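NADPH-flavin oxidoreductase (PDB 2H0U) binds flavin mononucleotide at the interface of its two subunits and probably acts as an NAD(P)H-dependent oxidoreductase of the nitroreductase family. Local coordinates at residues A40-S43 against P48-M51; K119-N124 against F135-K140; Q27-A32 against F194-Q199. All coordinates share one frame; numbering follows the deposited sequence.

Interaction 1 of 3, residues A40-S43 against P48-M51; sequences APSS and PWKM. With FMN (flavin mononucleotide), chain B.
The six-membered ring of Trp49 meets Ala40, Pro41 and Ser42 where the loop after helix 27-38 enters strand 49-54, outermost in this chain's sheet of the nitroreductase fold, beside the FMN site at the dimer interface. Packing is tight round Trp49 CH2. Two carbonyl oxygens approach the indole edge in its plane: Ala40 O and Pro41 O each lie 3.4 Å from Trp49 CH2. Ala40 CB adds an apolar touch at 3.7 Å from Trp49 CH2. Ser42 CB reaches Trp49 CH2 at 3.8 Å from an oblique direction and also meets Pro48 CD at 3.9 Å; Pro48, the preceding residue, covers one face of the indole near its rim. With CG between the backbone N and the carbonyl carbon (chi1 54°), the ring points its edge at the loop.

The other side of the loop carries the flavin. Pro41 CB touches the ribityl oxygen O3' of FMN at 3.3 Å, and Ser43 N lies 3.3 Å from FMN C8, while that N-H is bonded to Gln141 OE1. The loop is therefore a thin layer between cofactor and indole, and all five residues that touch across the contact are buried.

Contact ends beyond Trp49. Lys50 runs fully extended from the strand to a partly exposed position, where its NZ forms a salt bridge with Glu214 of the second subunit, and the backbone of Met51, modelled as selenomethionine, pairs in parallel with a strand of that subunit.

The polar atoms at the indole rim fare differently. Ser42 OG accepts from Glu47 N and Ala40 O from Arg206 NE of the second subunit, whereas buried Pro41 O has no hydrogen-bond partner in the model and faces the C-H edge at Trp49 CH2.

Interaction 2 of 3, residues K119-N124 against F135-K140; sequences KNFQEN and FDWASK
Helices 113-125 and 131-155 of the nitroreductase fold meet through Gln122 and Trp137, with Phe121 at the margin, in a buried contact. The Gln122 amide reaches the benzene half of the indole: Gln122 NE2 is 3.2 Å from Trp137 CZ3 and 3.4 Å from Trp137 CH2. Amide and ring planes are nearly perpendicular (86°), and the two side chains cross at about a right angle. Gln122 spans the gap because its CG is anti to the carbonyl carbon (chi1 -69°) and the chain stays extended beyond it; Trp137 comes from the opposing helix with its bond from the backbone directed across the interface. Phe121 packs more loosely, its CE2 standing 4.4 Å from Trp137 CZ2, and its side chain lies about 6 Å from a bound FMN.

Met126 and Leu128, in the connection between the helices, also pack on the indole. Both side-chain nitrogens find their partners outside the segments: Gln122 NE2 donates to Val89 O, and Trp137 NE1 to Glu164 OE1 of the second subunit. No hydrogen bond joins the pair, so the contact is one of packing, and the outside bonds would be expected to limit rotation of amide and indole.

Interaction 3 of 3, residues Q27-A32 against F194-Q199; sequences QKDWEA and FGYRNQ
Trp30 presents the edge of its six-membered ring to the face of Phe194 in an offset edge-to-face pair, the ring planes 64° apart and the centroids separated by 5.3 Å. The touching rim is CZ3 and CH2: Trp30 CZ3 lies 3.7 Å from Phe194 CG, and Trp30 CH2 the same 3.7 Å from Phe194 CD2. The indole gets there because CG is anti to the backbone N (chi1 -177°), which carries its far end off the helix toward the strand.

Thus helix 27-38 is packed against strand 186-195, an inner strand of the antiparallel sheet of the nitroreductase fold. Met149 of helix 131-155 touches both rings, and Trp30 also stacks with His79. Its NE1 donates outward, to Tyr213 OH of the second subunit.

At the neighbouring residue, toward the partly exposed margin, direct contact gives way to a water bridge. Asp29 OD2 and Tyr196 OH are 4.3 Å apart; a water donates to Asp29 OD2 at 2.7 Å and is hydrogen-bonded to Tyr196 OH at 2.7 Å, lying at the edge of the phenol ring in its plane. The other carboxylate oxygen, Asp29 OD1, is salt-bridged to Arg3 of the second subunit.

Followed from the N terminus, interaction 3 opens first, at 27-32, and closes last, at 194-199, so that its long loop encloses both others. Within it, interaction 1 closes a short loop, with four residues between its segments, and interaction 2 follows in series, joining helices 113-125 and 131-155 with ten residues between 119-124 and 135-140; no two loops cross. Interactions 1 and 2 touch: Ser43 CB lies 3.5 Å from Trp137 CZ2, and Pro48 packs on Ala138. Interaction 3 stands on the other side of the chain's centre from interaction 2, yet it and interaction 1 reach the same sheet, through strands 186-195 and 49-54. All three border the second subunit.

Interaction 1 of 3, residues A40-S43 against P48-M51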
loop_
_atom_site.group_PDB
_atom_site.type_symbol
_atom_site.label_atom_id
_atom_site.label_comp_id
_atom_site.label_asym_id
_atom_site.label_seq_id
_atom_site.Cartn_x
_atom_site.Cartn_y
_atom_site.Cartn_z
ATOM N N ALA A 40 6.364 -9.408 1.675
ATOM C CA ALA A 40 5.535 -8.557 0.818
ATOM C C ALA A 40 6.088 -8.389 -0.593
ATOM O O ALA A 40 7.319 -8.365 -0.791
ATOM C CB ALA A 40 5.332 -7.164 1.462
ATOM N N PRO A 41 5.185 -8.254 -1.595
ATOM C CA PRO A 41 5.640 -7.981 -2.992
ATOM C C PRO A 41 5.994 -6.534 -3.176
ATOM O O PRO A 41 5.531 -5.660 -2.401
ATOM C CB PRO A 41 4.412 -8.305 -3.846
ATOM C CG PRO A 41 3.184 -8.024 -2.865
ATOM C CD PRO A 41 3.712 -8.373 -1.468
ATOM N N SER A 42 6.800 -6.271 -4.201
ATOM C CA SER A 42 7.177 -4.896 -4.528
ATOM C C SER A 42 7.394 -4.828 -6.021
ATOM O O SER A 42 7.714 -5.832 -6.643
ATOM C CB SER A 42 8.465 -4.486 -3.809
ATOM O OG SER A 42 9.493 -5.452 -4.040
ATOM N N SER A 43 7.267 -3.633 -6.584
ATOM C CA SER A 43 7.504 -3.440 -8.011
ATOM C C SER A 43 8.924 -3.882 -8.387
ATOM O O SER A 43 9.904 -3.465 -7.740
ATOM C CB SER A 43 7.283 -1.980 -8.371
ATOM O OG SER A 43 7.326 -1.845 -9.786
ATOM N N PRO A 48 12.371 -2.212 -1.814
ATOM C CA PRO A 48 13.175 -1.028 -1.561
ATOM C C PRO A 48 12.886 -0.426 -0.194
ATOM O O PRO A 48 12.415 0.730 -0.089
ATOM C CB PRO A 48 12.721 -0.087 -2.677
ATOM C CG PRO A 48 11.181 -0.374 -2.744
ATOM C CD PRO A 48 11.139 -1.892 -2.584
ATOM N N TRP A 49 13.102 -1.233 0.842
ATOM C CA TRP A 49 12.581 -0.935 2.170
ATOM C C TRP A 49 13.449 -1.444 3.315
ATOM O O TRP A 49 14.315 -2.292 3.136
ATOM C CB TRP A 49 11.145 -1.444 2.326
ATOM C CG TRP A 49 10.916 -2.896 2.012
ATOM C CD1 TRP A 49 11.659 -3.969 2.451
ATOM C CD2 TRP A 49 9.844 -3.431 1.229
ATOM N NE1 TRP A 49 11.115 -5.141 1.962
ATOM C CE2 TRP A 49 10.012 -4.837 1.196
ATOM C CE3 TRP A 49 8.763 -2.853 0.536
ATOM C CZ2 TRP A 49 9.105 -5.684 0.558
ATOM C CZ3 TRP A 49 7.863 -3.704 -0.151
ATOM C CH2 TRP A 49 8.040 -5.111 -0.116
ATOM N N LYS A 50 13.193 -0.911 4.508
ATOM C CA LYS A 50 13.747 -1.501 5.717
ATOM C C LYS A 50 12.844 -1.072 6.856
ATOM O O LYS A 50 12.492 0.113 6.948
ATOM C CB LYS A 50 15.175 -0.999 5.992
ATOM C CG LYS A 50 15.755 -1.623 7.286
ATOM C CD LYS A 50 17.260 -1.383 7.393
ATOM C CE LYS A 50 17.765 -2.030 8.705
ATOM N NZ LYS A 50 19.261 -2.026 8.829
HETATM N N MSE A 51 12.483 -2.023 7.711
HETATM C CA MSE A 51 11.612 -1.733 8.865
HETATM C C MSE A 51 12.407 -1.566 10.159
HETATM O O MSE A 51 13.316 -2.369 10.420
HETATM C CB MSE A 51 10.659 -2.920 9.058
HETATM C CG MSE A 51 9.638 -3.027 7.912
HETATM SE SE MSE A 51 8.425 -4.528 8.146
HETATM C CE MSE A 51 9.706 -5.948 7.830
HETATM N N1 FMN B . 4.725 -8.021 -12.475
HETATM C C2 FMN B . 4.589 -7.933 -13.854
HETATM O O2 FMN B . 4.838 -8.920 -14.535
HETATM N N3 FMN B . 4.229 -6.760 -14.464
HETATM C C4 FMN B . 4.012 -5.637 -13.707
HETATM O O4 FMN B . 3.548 -4.631 -14.238
HETATM C C4A FMN B . 4.187 -5.714 -12.308
HETATM N N5 FMN B . 3.978 -4.601 -11.531
HETATM C C5A FMN B . 4.041 -4.672 -10.150
HETATM C C6 FMN B . 3.782 -3.494 -9.420
HETATM C C7 FMN B . 3.857 -3.567 -8.020
HETATM C C7M FMN B . 3.225 -2.452 -7.236
HETATM C C8 FMN B . 4.220 -4.755 -7.356
HETATM C C8M FMN B . 4.002 -4.872 -5.842
HETATM C C9 FMN B . 4.473 -5.899 -8.098
HETATM C C9A FMN B . 4.403 -5.855 -9.506
HETATM N N10 FMN B . 4.678 -6.992 -10.278
HETATM C C10 FMN B . 4.528 -6.915 -11.685
HETATM C "C1'" FMN B . 5.079 -8.303 -9.669
HETATM C "C2'" FMN B . 6.447 -8.238 -8.974
HETATM O "O2'" FMN B . 7.437 -8.569 -9.919
HETATM C "C3'" FMN B . 6.415 -9.264 -7.834
HETATM O "O3'" FMN B . 5.436 -8.896 -6.882
HETATM C "C4'" FMN B . 7.715 -9.408 -7.050
HETATM O "O4'" FMN B . 8.695 -9.939 -7.926
HETATM C "C5'" FMN B . 7.611 -10.295 -5.794
HETATM O "O5'" FMN B . 7.195 -11.600 -6.235
HETATM P P FMN B . 5.853 -12.246 -5.645
HETATM O O1P FMN B . 4.767 -11.224 -5.863
HETATM O O2P FMN B . 5.601 -13.514 -6.457
HETATM O O3P FMN B . 6.021 -12.565 -4.183
#

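Interaction 2 of 3, residues K119-N124 against F135-K140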
loop_
_atom_site.group_PDB
_atom_site.type_symbol
_atom_site.label_atom_id
_atom_site.label_comp_id
_atom_site.label_asym_id
_atom_site.label_seq_id
_atom_site.Cartn_x
_atom_site.Cartn_y
_atom_site.Cartn_z
ATOM N N LYS A 119 14.905 1.223 -16.821
ATOM C CA LYS A 119 15.104 2.637 -17.079
ATOM C C LYS A 119 13.857 3.280 -17.757
ATOM O O LYS A 119 13.366 4.313 -17.316
ATOM C CB LYS A 119 16.340 2.842 -17.953
ATOM C CG LYS A 119 16.583 4.293 -18.314
ATOM C CD LYS A 119 17.774 4.379 -19.204
ATOM C CE LYS A 119 18.251 5.813 -19.429
ATOM N NZ LYS A 119 17.343 6.514 -20.343
ATOM N N ASN A 120 13.396 2.694 -18.858
ATOM C CA ASN A 120 12.218 3.239 -19.554
ATOM C C ASN A 120 10.959 3.244 -18.678
ATOM O O ASN A 120 10.168 4.192 -18.704
ATOM C CB ASN A 120 11.914 2.446 -20.802
ATOM C CG ASN A 120 10.683 2.972 -21.534
ATOM O OD1 ASN A 120 10.738 4.020 -22.186
ATOM N ND2 ASN A 120 9.556 2.246 -21.420
ATOM N N PHE A 121 10.753 2.149 -17.965
ATOM C CA PHE A 121 9.615 2.006 -17.070
ATOM C C PHE A 121 9.580 3.145 -16.065
ATOM O O PHE A 121 8.558 3.801 -15.911
ATOM C CB PHE A 121 9.747 0.667 -16.361
ATOM C CG PHE A 121 8.829 0.488 -15.182
ATOM C CD1 PHE A 121 7.436 0.510 -15.330
ATOM C CD2 PHE A 121 9.363 0.199 -13.937
ATOM C CE1 PHE A 121 6.583 0.281 -14.238
ATOM C CE2 PHE A 121 8.520 -0.029 -12.835
ATOM C CZ PHE A 121 7.128 0.022 -12.990
ATOM N N GLN A 122 10.688 3.373 -15.374
ATOM C CA GLN A 122 10.730 4.433 -14.355
ATOM C C GLN A 122 10.672 5.867 -14.893
ATOM O O GLN A 122 9.878 6.666 -14.410
ATOM C CB GLN A 122 11.972 4.279 -13.509
ATOM C CG GLN A 122 11.930 3.016 -12.610
ATOM C CD GLN A 122 13.053 3.068 -11.578
ATOM O OE1 GLN A 122 14.150 3.479 -11.895
ATOM N NE2 GLN A 122 12.769 2.640 -10.339
ATOM N N GLU A 123 11.529 6.168 -15.875
ATOM C CA GLU A 123 11.683 7.514 -16.430
ATOM C C GLU A 123 10.484 7.936 -17.272
ATOM O O GLU A 123 10.050 9.085 -17.184
ATOM C CB GLU A 123 12.964 7.613 -17.244
ATOM C CG GLU A 123 14.224 7.379 -16.408
ATOM C CD GLU A 123 15.533 7.642 -17.142
ATOM O OE1 GLU A 123 15.565 7.977 -18.351
ATOM O OE2 GLU A 123 16.575 7.505 -16.488
ATOM N N ASN A 124 9.956 7.006 -18.069
ATOM C CA ASN A 124 8.924 7.346 -19.043
ATOM C C ASN A 124 7.554 6.837 -18.683
ATOM O O ASN A 124 6.595 7.623 -18.603
ATOM C CB ASN A 124 9.326 6.852 -20.420
ATOM C CG ASN A 124 10.637 7.468 -20.888
ATOM O OD1 ASN A 124 11.430 6.813 -21.562
ATOM N ND2 ASN A 124 10.881 8.721 -20.504
ATOM N N PHE A 135 11.542 8.499 -4.497
ATOM C CA PHE A 135 11.298 8.136 -3.092
ATOM C C PHE A 135 9.824 7.752 -2.849
ATOM O O PHE A 135 9.536 6.712 -2.215
ATOM C CB PHE A 135 11.700 9.251 -2.140
ATOM C CG PHE A 135 11.320 8.931 -0.745
ATOM C CD1 PHE A 135 12.057 7.996 -0.033
ATOM C CD2 PHE A 135 10.138 9.410 -0.221
ATOM C CE1 PHE A 135 11.660 7.628 1.269
ATOM C CE2 PHE A 135 9.742 9.052 1.078
ATOM C CZ PHE A 135 10.508 8.154 1.809
ATOM N N ASP A 136 8.897 8.558 -3.363
ATOM C CA ASP A 136 7.476 8.235 -3.144
ATOM C C ASP A 136 7.054 6.939 -3.831
ATOM O O ASP A 136 6.157 6.260 -3.349
ATOM C CB ASP A 136 6.552 9.373 -3.541
ATOM C CG ASP A 136 6.542 10.493 -2.524
ATOM O OD1 ASP A 136 6.844 10.250 -1.331
ATOM O OD2 ASP A 136 6.232 11.637 -2.915
ATOM N N TRP A 137 7.685 6.622 -4.968
ATOM C CA TRP A 137 7.471 5.321 -5.625
ATOM C C TRP A 137 7.885 4.120 -4.720
ATOM O O TRP A 137 7.124 3.168 -4.528
ATOM C CB TRP A 137 8.194 5.252 -6.980
ATOM C CG TRP A 137 8.133 3.877 -7.596
ATOM C CD1 TRP A 137 7.034 3.263 -8.164
ATOM C CD2 TRP A 137 9.220 2.944 -7.691
ATOM N NE1 TRP A 137 7.395 2.000 -8.604
ATOM C CE2 TRP A 137 8.730 1.795 -8.336
ATOM C CE3 TRP A 137 10.578 2.980 -7.284
ATOM C CZ2 TRP A 137 9.545 0.671 -8.597
ATOM C CZ3 TRP A 137 11.392 1.866 -7.540
ATOM C CH2 TRP A 137 10.857 0.721 -8.215
ATOM N N ALA A 138 9.056 4.211 -4.105
ATOM C CA ALA A 138 9.503 3.177 -3.160
ATOM C C ALA A 138 8.599 3.155 -1.945
ATOM O O ALA A 138 8.331 2.074 -1.358
ATOM C CB ALA A 138 10.959 3.429 -2.740
ATOM N N SER A 139 8.182 4.346 -1.506
ATOM C CA SER A 139 7.236 4.458 -0.365
ATOM C C SER A 139 5.900 3.750 -0.611
ATOM O O SER A 139 5.363 3.065 0.263
ATOM C CB SER A 139 7.012 5.957 -0.041
ATOM O OG SER A 139 6.011 6.155 0.980
ATOM N N LYS A 140 5.358 3.888 -1.810
ATOM C CA LYS A 140 4.154 3.108 -2.181
ATOM C C LYS A 140 4.321 1.594 -1.899
ATOM O O LYS A 140 3.373 0.928 -1.428
ATOM C CB LYS A 140 3.812 3.353 -3.678
ATOM C CG LYS A 140 3.278 4.781 -3.950
ATOM C CD LYS A 140 3.052 4.997 -5.485
ATOM C CE LYS A 140 2.994 6.516 -5.744
ATOM N NZ LYS A 140 2.470 6.739 -7.160
#

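Interaction 3 of 3, residues Q27-A32 against F194-Q199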
loop_
_atom_site.group_PDB
_atom_site.type_symbol
_atom_site.label_atom_id
_atom_site.label_comp_id
_atom_site.label_asym_id
_atom_site.label_seq_id
_atom_site.Cartn_x
_atom_site.Cartn_y
_atom_site.Cartn_z
ATOM N N GLN A 27 6.384 -13.205 21.488
ATOM C CA GLN A 27 7.569 -13.206 20.650
ATOM C C GLN A 27 7.327 -13.910 19.322
ATOM O O GLN A 27 7.692 -13.409 18.267
ATOM C CB GLN A 27 8.742 -13.884 21.369
ATOM C CG GLN A 27 10.066 -13.411 20.818
ATOM C CD GLN A 27 10.256 -11.904 21.039
ATOM O OE1 GLN A 27 9.902 -11.354 22.104
ATOM N NE2 GLN A 27 10.809 -11.227 20.028
ATOM N N LYS A 28 6.682 -15.067 19.379
ATOM C CA LYS A 28 6.471 -15.829 18.159
ATOM C C LYS A 28 5.470 -15.170 17.195
ATOM O O LYS A 28 5.714 -15.167 15.982
ATOM C CB LYS A 28 6.083 -17.265 18.496
ATOM C CG LYS A 28 7.339 -18.123 18.698
ATOM C CD LYS A 28 7.045 -19.253 19.650
ATOM C CE LYS A 28 6.588 -20.508 18.946
ATOM N NZ LYS A 28 6.832 -21.711 19.837
ATOM N N ASP A 29 4.383 -14.597 17.731
ATOM C CA ASP A 29 3.423 -13.871 16.880
ATOM C C ASP A 29 4.129 -12.670 16.226
ATOM O O ASP A 29 3.904 -12.379 15.043
ATOM C CB ASP A 29 2.173 -13.410 17.633
ATOM C CG ASP A 29 1.170 -14.546 17.893
ATOM O OD1 ASP A 29 1.342 -15.665 17.351
ATOM O OD2 ASP A 29 0.203 -14.293 18.639
ATOM N N TRP A 30 4.957 -11.951 16.989
ATOM C CA TRP A 30 5.629 -10.778 16.407
ATOM C C TRP A 30 6.584 -11.199 15.282
ATOM O O TRP A 30 6.641 -10.554 14.234
ATOM C CB TRP A 30 6.294 -9.872 17.463
ATOM C CG TRP A 30 6.881 -8.672 16.768
ATOM C CD1 TRP A 30 8.218 -8.395 16.538
ATOM C CD2 TRP A 30 6.136 -7.646 16.126
ATOM N NE1 TRP A 30 8.332 -7.211 15.797
ATOM C CE2 TRP A 30 7.071 -6.751 15.522
ATOM C CE3 TRP A 30 4.745 -7.388 15.988
ATOM C CZ2 TRP A 30 6.668 -5.618 14.794
ATOM C CZ3 TRP A 30 4.351 -6.249 15.260
ATOM C CH2 TRP A 30 5.305 -5.396 14.658
ATOM N N GLU A 31 7.308 -12.304 15.466
ATOM C CA GLU A 31 8.263 -12.766 14.463
ATOM C C GLU A 31 7.484 -13.144 13.211
ATOM O O GLU A 31 7.949 -12.925 12.101
ATOM C CB GLU A 31 9.028 -13.994 15.006
ATOM C CG GLU A 31 10.114 -13.594 16.017
ATOM C CD GLU A 31 10.685 -14.770 16.801
ATOM O OE1 GLU A 31 10.111 -15.905 16.753
ATOM O OE2 GLU A 31 11.701 -14.543 17.507
ATOM N N ALA A 32 6.291 -13.705 13.378
ATOM C CA ALA A 32 5.475 -14.039 12.177
ATOM C C ALA A 32 5.046 -12.789 11.426
ATOM O O ALA A 32 5.083 -12.765 10.189
ATOM C CB ALA A 32 4.246 -14.857 12.538
ATOM N N PHE A 194 1.077 -1.799 16.686
ATOM C CA PHE A 194 0.395 -3.092 16.783
ATOM C C PHE A 194 0.218 -3.393 18.263
ATOM O O PHE A 194 1.089 -3.024 19.072
ATOM C CB PHE A 194 1.274 -4.190 16.150
ATOM C CG PHE A 194 1.494 -4.008 14.659
ATOM C CD1 PHE A 194 0.649 -4.649 13.746
ATOM C CD2 PHE A 194 2.474 -3.127 14.189
ATOM C CE1 PHE A 194 0.811 -4.446 12.342
ATOM C CE2 PHE A 194 2.684 -2.937 12.768
ATOM C CZ PHE A 194 1.842 -3.570 11.873
ATOM N N GLY A 195 -0.890 -4.039 18.601
ATOM C CA GLY A 195 -1.133 -4.500 19.977
ATOM C C GLY A 195 -2.540 -4.999 20.122
ATOM O O GLY A 195 -3.182 -5.370 19.140
ATOM N N TYR A 196 -3.039 -4.998 21.354
ATOM C CA TYR A 196 -4.446 -5.414 21.576
ATOM C C TYR A 196 -5.322 -4.263 22.016
ATOM O O TYR A 196 -4.997 -3.551 22.964
ATOM C CB TYR A 196 -4.495 -6.540 22.603
ATOM C CG TYR A 196 -3.823 -7.776 22.118
ATOM C CD1 TYR A 196 -4.506 -8.676 21.305
ATOM C CD2 TYR A 196 -2.491 -8.054 22.463
ATOM C CE1 TYR A 196 -3.887 -9.826 20.844
ATOM C CE2 TYR A 196 -1.853 -9.212 22.007
ATOM C CZ TYR A 196 -2.570 -10.084 21.194
ATOM O OH TYR A 196 -1.997 -11.245 20.759
ATOM N N ARG A 197 -6.464 -4.115 21.351
ATOM C CA ARG A 197 -7.359 -2.991 21.589
ATOM C C ARG A 197 -7.930 -3.047 23.013
ATOM O O ARG A 197 -8.115 -4.130 23.584
ATOM C CB ARG A 197 -8.534 -2.994 20.575
ATOM C CG ARG A 197 -9.451 -4.239 20.727
ATOM C CD ARG A 197 -10.521 -4.276 19.624
ATOM N NE ARG A 197 -11.335 -5.497 19.652
ATOM C CZ ARG A 197 -12.436 -5.695 20.384
ATOM N NH1 ARG A 197 -12.898 -4.772 21.219
ATOM N NH2 ARG A 197 -13.069 -6.859 20.291
ATOM N N ASN A 198 -8.189 -1.871 23.562
ATOM C CA ASN A 198 -8.911 -1.766 24.810
ATOM C C ASN A 198 -10.167 -0.914 24.635
ATOM O O ASN A 198 -10.558 -0.151 25.525
ATOM C CB ASN A 198 -7.996 -1.207 25.892
ATOM C CG ASN A 198 -8.435 -1.633 27.256
ATOM O OD1 ASN A 198 -9.295 -2.509 27.387
ATOM N ND2 ASN A 198 -7.841 -1.050 28.278
ATOM N N GLN A 199 -10.787 -1.035 23.456
ATOM C CA GLN A 199 -11.992 -0.285 23.110
ATOM C C GLN A 199 -12.806 -1.150 22.168
ATOM O O GLN A 199 -12.293 -2.165 21.666
ATOM C CB GLN A 199 -11.646 1.028 22.404
ATOM C CG GLN A 199 -10.838 0.860 21.150
ATOM C CD GLN A 199 -10.545 2.180 20.459
ATOM O OE1 GLN A 199 -11.140 3.240 20.760
ATOM N NE2 GLN A 199 -9.602 2.134 19.573
HETATM O O HOH W 1 0.323 -12.589 20.776
#